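Local coordinates for malonyl CoA-acyl carrier protein transacylase (Burkholderia pseudomallei 1710b, PDB 3EZO) that probably catalyses the transfer of a malonyl group from coenzyme A to the acyl carrier protein, a step that supplies fatty acid synthesis, at residues 265-270 and 292-297; 95-100 and 166-171. All blocks are in the same frame, centred on the assembly; numbering follows the deposited sequence.

Contact 1 (265-270 and 292-297); sequences ECVQHI and KRIDGN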
loop_
_atom_site.group_PDB
_atom_site.type_symbol
_atom_site.label_atom_id
_atom_site.label_comp_id
_atom_site.label_asym_id
_atom_site.label_seq_id
_atom_site.Cartn_x
_atom_site.Cartn_y
_atom_site.Cartn_z
ATOM N N GLU A 265 12.609 -4.506 1.390
ATOM C CA GLU A 265 13.307 -5.084 0.248
ATOM C C GLU A 265 13.005 -4.394 -1.072
ATOM O O GLU A 265 13.877 -4.291 -1.946
ATOM C CB GLU A 265 12.977 -6.581 0.174
ATOM C CG GLU A 265 13.652 -7.371 1.287
ATOM C CD GLU A 265 13.191 -8.807 1.322
ATOM O OE1 GLU A 265 12.129 -9.079 1.922
ATOM O OE2 GLU A 265 13.859 -9.656 0.696
ATOM N N CYS A 266 11.769 -3.909 -1.231
ATOM C CA CYS A 266 11.400 -3.192 -2.463
ATOM C C CYS A 266 12.214 -1.905 -2.596
ATOM O O CYS A 266 12.751 -1.600 -3.664
ATOM C CB CYS A 266 9.926 -2.860 -2.478
ATOM S SG CYS A 266 8.849 -4.269 -2.792
ATOM N N VAL A 267 12.303 -1.179 -1.484
ATOM C CA VAL A 267 13.110 0.050 -1.397
ATOM C C VAL A 267 14.603 -0.230 -1.653
ATOM O O VAL A 267 15.245 0.492 -2.403
ATOM C CB VAL A 267 12.915 0.766 -0.036
ATOM C CG1 VAL A 267 13.875 1.929 0.100
ATOM C CG2 VAL A 267 11.425 1.269 0.138
ATOM N N GLN A 268 15.133 -1.303 -1.056
ATOM C CA GLN A 268 16.512 -1.685 -1.293
ATOM C C GLN A 268 16.752 -2.078 -2.734
ATOM O O GLN A 268 17.805 -1.785 -3.278
ATOM C CB GLN A 268 16.897 -2.830 -0.359
ATOM C CG GLN A 268 16.864 -2.389 1.099
ATOM C CD GLN A 268 17.090 -3.514 2.057
ATOM O OE1 GLN A 268 16.756 -4.677 1.782
ATOM N NE2 GLN A 268 17.672 -3.174 3.215
ATOM N N HIS A 269 15.757 -2.722 -3.356
ATOM C CA HIS A 269 15.840 -3.109 -4.764
ATOM C C HIS A 269 15.981 -1.845 -5.598
ATOM O O HIS A 269 16.825 -1.781 -6.509
ATOM C CB HIS A 269 14.619 -3.922 -5.203
ATOM C CG HIS A 269 14.610 -4.234 -6.654
ATOM N ND1 HIS A 269 14.952 -5.473 -7.145
ATOM C CD2 HIS A 269 14.347 -3.456 -7.734
ATOM C CE1 HIS A 269 14.860 -5.456 -8.463
ATOM N NE2 HIS A 269 14.517 -4.236 -8.846
ATOM N N ILE A 270 15.169 -0.842 -5.265
ATOM C CA ILE A 270 15.166 0.442 -5.988
ATOM C C ILE A 270 16.542 1.110 -5.887
ATOM O O ILE A 270 17.090 1.536 -6.892
ATOM C CB ILE A 270 14.019 1.376 -5.466
ATOM C CG1 ILE A 270 12.658 0.816 -5.967
ATOM C CG2 ILE A 270 14.286 2.818 -5.895
ATOM C CD1 ILE A 270 11.455 1.359 -5.256
ATOM N N LYS A 292 13.433 7.087 4.795
ATOM C CA LYS A 292 14.458 7.644 5.683
ATOM C C LYS A 292 15.075 6.547 6.568
ATOM O O LYS A 292 16.282 6.490 6.740
ATOM C CB LYS A 292 13.904 8.757 6.602
ATOM C CG LYS A 292 13.387 10.008 5.926
ATOM C CD LYS A 292 12.905 11.063 6.964
ATOM C CE LYS A 292 12.399 12.377 6.324
ATOM N NZ LYS A 292 10.922 12.378 5.963
ATOM N N ARG A 293 14.223 5.691 7.113
ATOM C CA ARG A 293 14.651 4.631 8.018
ATOM C C ARG A 293 15.362 3.483 7.308
ATOM O O ARG A 293 16.252 2.846 7.871
ATOM C CB ARG A 293 13.435 4.046 8.732
ATOM C CG ARG A 293 12.520 5.055 9.433
ATOM C CD ARG A 293 12.923 5.306 10.817
ATOM N NE ARG A 293 13.388 4.030 11.335
ATOM C CZ ARG A 293 12.611 3.029 11.761
ATOM N NH1 ARG A 293 11.275 3.150 11.811
ATOM N NH2 ARG A 293 13.199 1.898 12.157
ATOM N N ILE A 294 14.910 3.157 6.102
ATOM C CA ILE A 294 15.476 2.052 5.345
ATOM C C ILE A 294 16.911 2.373 4.840
ATOM O O ILE A 294 17.816 1.522 4.866
ATOM C CB ILE A 294 14.542 1.666 4.177
ATOM C CG1 ILE A 294 13.261 1.012 4.737
ATOM C CG2 ILE A 294 15.241 0.723 3.207
ATOM C CD1 ILE A 294 12.028 1.148 3.840
ATOM N N ASP A 295 17.119 3.598 4.387
ATOM C CA ASP A 295 18.391 3.958 3.774
ATOM C C ASP A 295 18.472 5.464 3.765
ATOM O O ASP A 295 17.828 6.117 2.952
ATOM C CB ASP A 295 18.458 3.391 2.347
ATOM C CG ASP A 295 19.790 3.681 1.625
ATOM O OD1 ASP A 295 20.629 4.484 2.139
ATOM O OD2 ASP A 295 19.980 3.076 0.522
ATOM N N GLY A 296 19.293 5.995 4.664
ATOM C CA GLY A 296 19.455 7.435 4.830
ATOM C C GLY A 296 20.220 8.135 3.706
ATOM O O GLY A 296 20.228 9.367 3.666
ATOM N N ASN A 297 20.875 7.398 2.807
ATOM C CA ASN A 297 21.517 8.047 1.658
ATOM C C ASN A 297 20.506 8.367 0.590
ATOM O O ASN A 297 20.813 9.093 -0.350
ATOM C CB ASN A 297 22.579 7.173 1.000
ATOM C CG ASN A 297 23.631 6.660 1.962
ATOM O OD1 ASN A 297 23.987 7.312 2.941
ATOM N ND2 ASN A 297 24.172 5.471 1.650
HETATM O O HOH W 1 19.197 -0.286 2.866
#
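V267 and I294 meet branch against branch, each offering two methyl groups to the other. The closest touch is V267 CG1 against I294 CG2, at 3.6 Å; beside it V267 CG2 meets I294 CD1 at 3.8 Å, so the isoleucine straddles the fork of the valine and the two side chains slant across one another. The torsions explain the pairing: V267 CG1 and I294 CG2 both stand opposite their own backbone nitrogens (chi1 of the valine is 173°), which turns each methyl into the gap between the helices. Further along the first helix, the stem of Q268 brushes the same branch, with Q268 CG 4.1 Å from I294 CG2. Its extended chain then carries the amide past the hydrocarbon to a water, which accepts from Q268 NE2 at 3.3 Å and donates to I294 O at 3.0 Å. A single water bridge thus flanks an otherwise apolar contact and gives the last carbonyl of the helix a partner.

A second shell packs round these groups. W263 and V264 also touch I294, and L298 packs on V267. Directly after I294, D295 leaves helical geometry and its carboxylate takes the backbone N-H of N297, two residues ahead: N297 N donates to D295 OD1 at 3.0 Å, from 36° above the carboxylate plane, forming an Asx turn where the chain heads for strand 299-303. Here two helices packed beside the parallel sheet of an alpha/beta fold meet through one valine-isoleucine pair. Helix 263-272 leads into strand 277-281, and helix 286-294 is the helical connection of the beta-alpha-beta crossover from that strand to 299-303.

Contact 2 (95-100 and 166-171); sequences AGHSLG and NFNAPA
The backbones of H97 and N168 keep well apart, their CA atoms 8.9 Å from each other, so side chains alone bridge the segments. On one side strand 93-96 ends in a sharp turn before helix 99-107. S98 sits at its apex with a positive phi, and G100 N closes the turn on H97 O at 3.1 Å. On the other side strand 162-169 runs out through a classic beta bulge, in which N168 and A169 together face Q172.

The imidazole of H97 spans the gap, its CG swung opposite the backbone nitrogen (chi1 -170°). H97 NE2 donates to N168 OD1 at 2.8 Å in a nearly straight bond, 174° at the hydrogen. The acceptor lies in the plane of the ring, yet H97 NE2 approaches N168 OD1 from above the carbonyl plane, 43° out of it. Such a turn, with the sequence G96-H97-S98-L99-G100, fits the nucleophile elbow of the acyltransferase fold, and S98 is the predicted active-site serine. Its OG is hydrogen-bonded to H207, the second predicted catalytic residue, and to R123, while N237 bonds S98 N and G96 O.

The side-chain amide of N166 reaches the ring of H97 at its edge, beside CE1, with the two planes nearly perpendicular, and N166 also touches H207. W263 meets the H97 ring with the planes inclined, and L287 of helix 286-294 packs on the same side chain.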
loop_
_atom_site.group_PDB
_atom_site.type_symbol
_atom_site.label_atom_id
_atom_site.label_comp_id
_atom_site.label_asym_id
_atom_site.label_seq_id
_atom_site.Cartn_x
_atom_site.Cartn_y
_atom_site.Cartn_z
ATOM N N ALA A 95 6.907 1.453 -7.098
ATOM C CA ALA A 95 6.409 0.422 -6.203
ATOM C C ALA A 95 5.344 1.090 -5.344
ATOM O O ALA A 95 5.260 2.337 -5.266
ATOM C CB ALA A 95 7.559 -0.128 -5.310
ATOM N N GLY A 96 4.524 0.282 -4.702
ATOM C CA GLY A 96 3.573 0.779 -3.693
ATOM C C GLY A 96 3.279 -0.257 -2.619
ATOM O O GLY A 96 3.425 -1.458 -2.837
ATOM N N HIS A 97 2.857 0.232 -1.464
ATOM C CA HIS A 97 2.710 -0.567 -0.267
ATOM C C HIS A 97 1.273 -1.108 -0.191
ATOM O O HIS A 97 0.317 -0.348 0.096
ATOM C CB HIS A 97 3.074 0.278 0.945
ATOM C CG HIS A 97 3.195 -0.501 2.210
ATOM N ND1 HIS A 97 2.135 -1.182 2.779
ATOM C CD2 HIS A 97 4.259 -0.702 3.024
ATOM C CE1 HIS A 97 2.541 -1.752 3.898
ATOM N NE2 HIS A 97 3.827 -1.470 4.073
ATOM N N SER A 98 1.162 -2.427 -0.485
ATOM C CA SER A 98 -0.072 -3.205 -0.453
ATOM C C SER A 98 -1.044 -2.610 -1.474
ATOM O O SER A 98 -0.853 -2.802 -2.692
ATOM C CB SER A 98 -0.606 -3.354 0.998
ATOM O OG SER A 98 -1.860 -4.031 1.018
ATOM N N LEU A 99 -2.086 -1.893 -1.036
ATOM C CA LEU A 99 -2.991 -1.228 -1.987
ATOM C C LEU A 99 -2.223 -0.363 -2.986
ATOM O O LEU A 99 -2.550 -0.332 -4.140
ATOM C CB LEU A 99 -4.016 -0.357 -1.246
ATOM C CG LEU A 99 -5.062 0.420 -2.057
ATOM C CD1 LEU A 99 -4.487 1.768 -2.557
ATOM C CD2 LEU A 99 -5.619 -0.388 -3.206
ATOM N N GLY A 100 -1.190 0.314 -2.531
ATOM C CA GLY A 100 -0.395 1.186 -3.363
ATOM C C GLY A 100 0.281 0.528 -4.557
ATOM O O GLY A 100 0.700 1.231 -5.503
ATOM N N ASN A 166 4.102 -7.467 7.307
ATOM C CA ASN A 166 4.599 -6.200 6.697
ATOM C C ASN A 166 5.967 -5.881 7.260
ATOM O O ASN A 166 6.095 -5.558 8.455
ATOM C CB ASN A 166 3.735 -4.993 7.045
ATOM C CG ASN A 166 2.366 -4.972 6.348
ATOM O OD1 ASN A 166 1.930 -5.912 5.654
ATOM N ND2 ASN A 166 1.676 -3.893 6.562
ATOM N N PHE A 167 6.973 -5.930 6.402
ATOM C CA PHE A 167 8.296 -5.467 6.736
ATOM C C PHE A 167 8.493 -4.041 6.206
ATOM O O PHE A 167 8.850 -3.848 5.053
ATOM C CB PHE A 167 9.323 -6.459 6.151
ATOM C CG PHE A 167 9.137 -7.863 6.647
ATOM C CD1 PHE A 167 9.530 -8.215 7.913
ATOM C CD2 PHE A 167 8.525 -8.823 5.854
ATOM C CE1 PHE A 167 9.336 -9.538 8.370
ATOM C CE2 PHE A 167 8.345 -10.125 6.306
ATOM C CZ PHE A 167 8.746 -10.468 7.546
ATOM N N ASN A 168 8.298 -3.058 7.101
ATOM C CA ASN A 168 8.122 -1.646 6.754
ATOM C C ASN A 168 9.366 -0.805 6.890
ATOM O O ASN A 168 9.619 0.054 6.041
ATOM C CB ASN A 168 7.005 -1.058 7.631
ATOM C CG ASN A 168 5.654 -1.571 7.216
ATOM O OD1 ASN A 168 5.521 -2.184 6.144
ATOM N ND2 ASN A 168 4.661 -1.379 8.051
ATOM N N ALA A 169 10.137 -1.055 7.944
ATOM C CA ALA A 169 11.434 -0.403 8.145
ATOM C C ALA A 169 12.180 -1.241 9.140
ATOM O O ALA A 169 11.573 -2.061 9.841
ATOM C CB ALA A 169 11.241 1.036 8.690
ATOM N N PRO A 170 13.493 -1.078 9.211
ATOM C CA PRO A 170 14.196 -1.721 10.329
ATOM C C PRO A 170 13.484 -1.472 11.654
ATOM O O PRO A 170 13.147 -0.328 11.982
ATOM C CB PRO A 170 15.572 -1.027 10.337
ATOM C CG PRO A 170 15.747 -0.522 8.937
ATOM C CD PRO A 170 14.380 -0.201 8.425
ATOM N N ALA A 171 13.263 -2.537 12.410
ATOM C CA ALA A 171 12.660 -2.446 13.714
ATOM C C ALA A 171 11.213 -2.016 13.654
ATOM O O ALA A 171 10.631 -1.601 14.660
ATOM C CB ALA A 171 13.507 -1.515 14.660
#

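Overall arrangement
Along the chain contact 2 closes before contact 1 opens, yet their centres lie only 11 Å apart. Contact 1 is internal to the helical layer associated with the parallel sheet. Contact 2 joins that sheet, through strand 93-96, to the outermost strand 162-169 of the antiparallel sheet, and so links the two parts of the acyltransferase fold beside the predicted active site. The segments meet directly: I294 CD1 lies 3.4 Å from N168 O, and R293 CB lies 3.7 Å from A169 CB. W263 touches both I294 and H97. Helices 263-272 and 286-294 therefore tie the peripheral contact to the loop bearing the likely nucleophile.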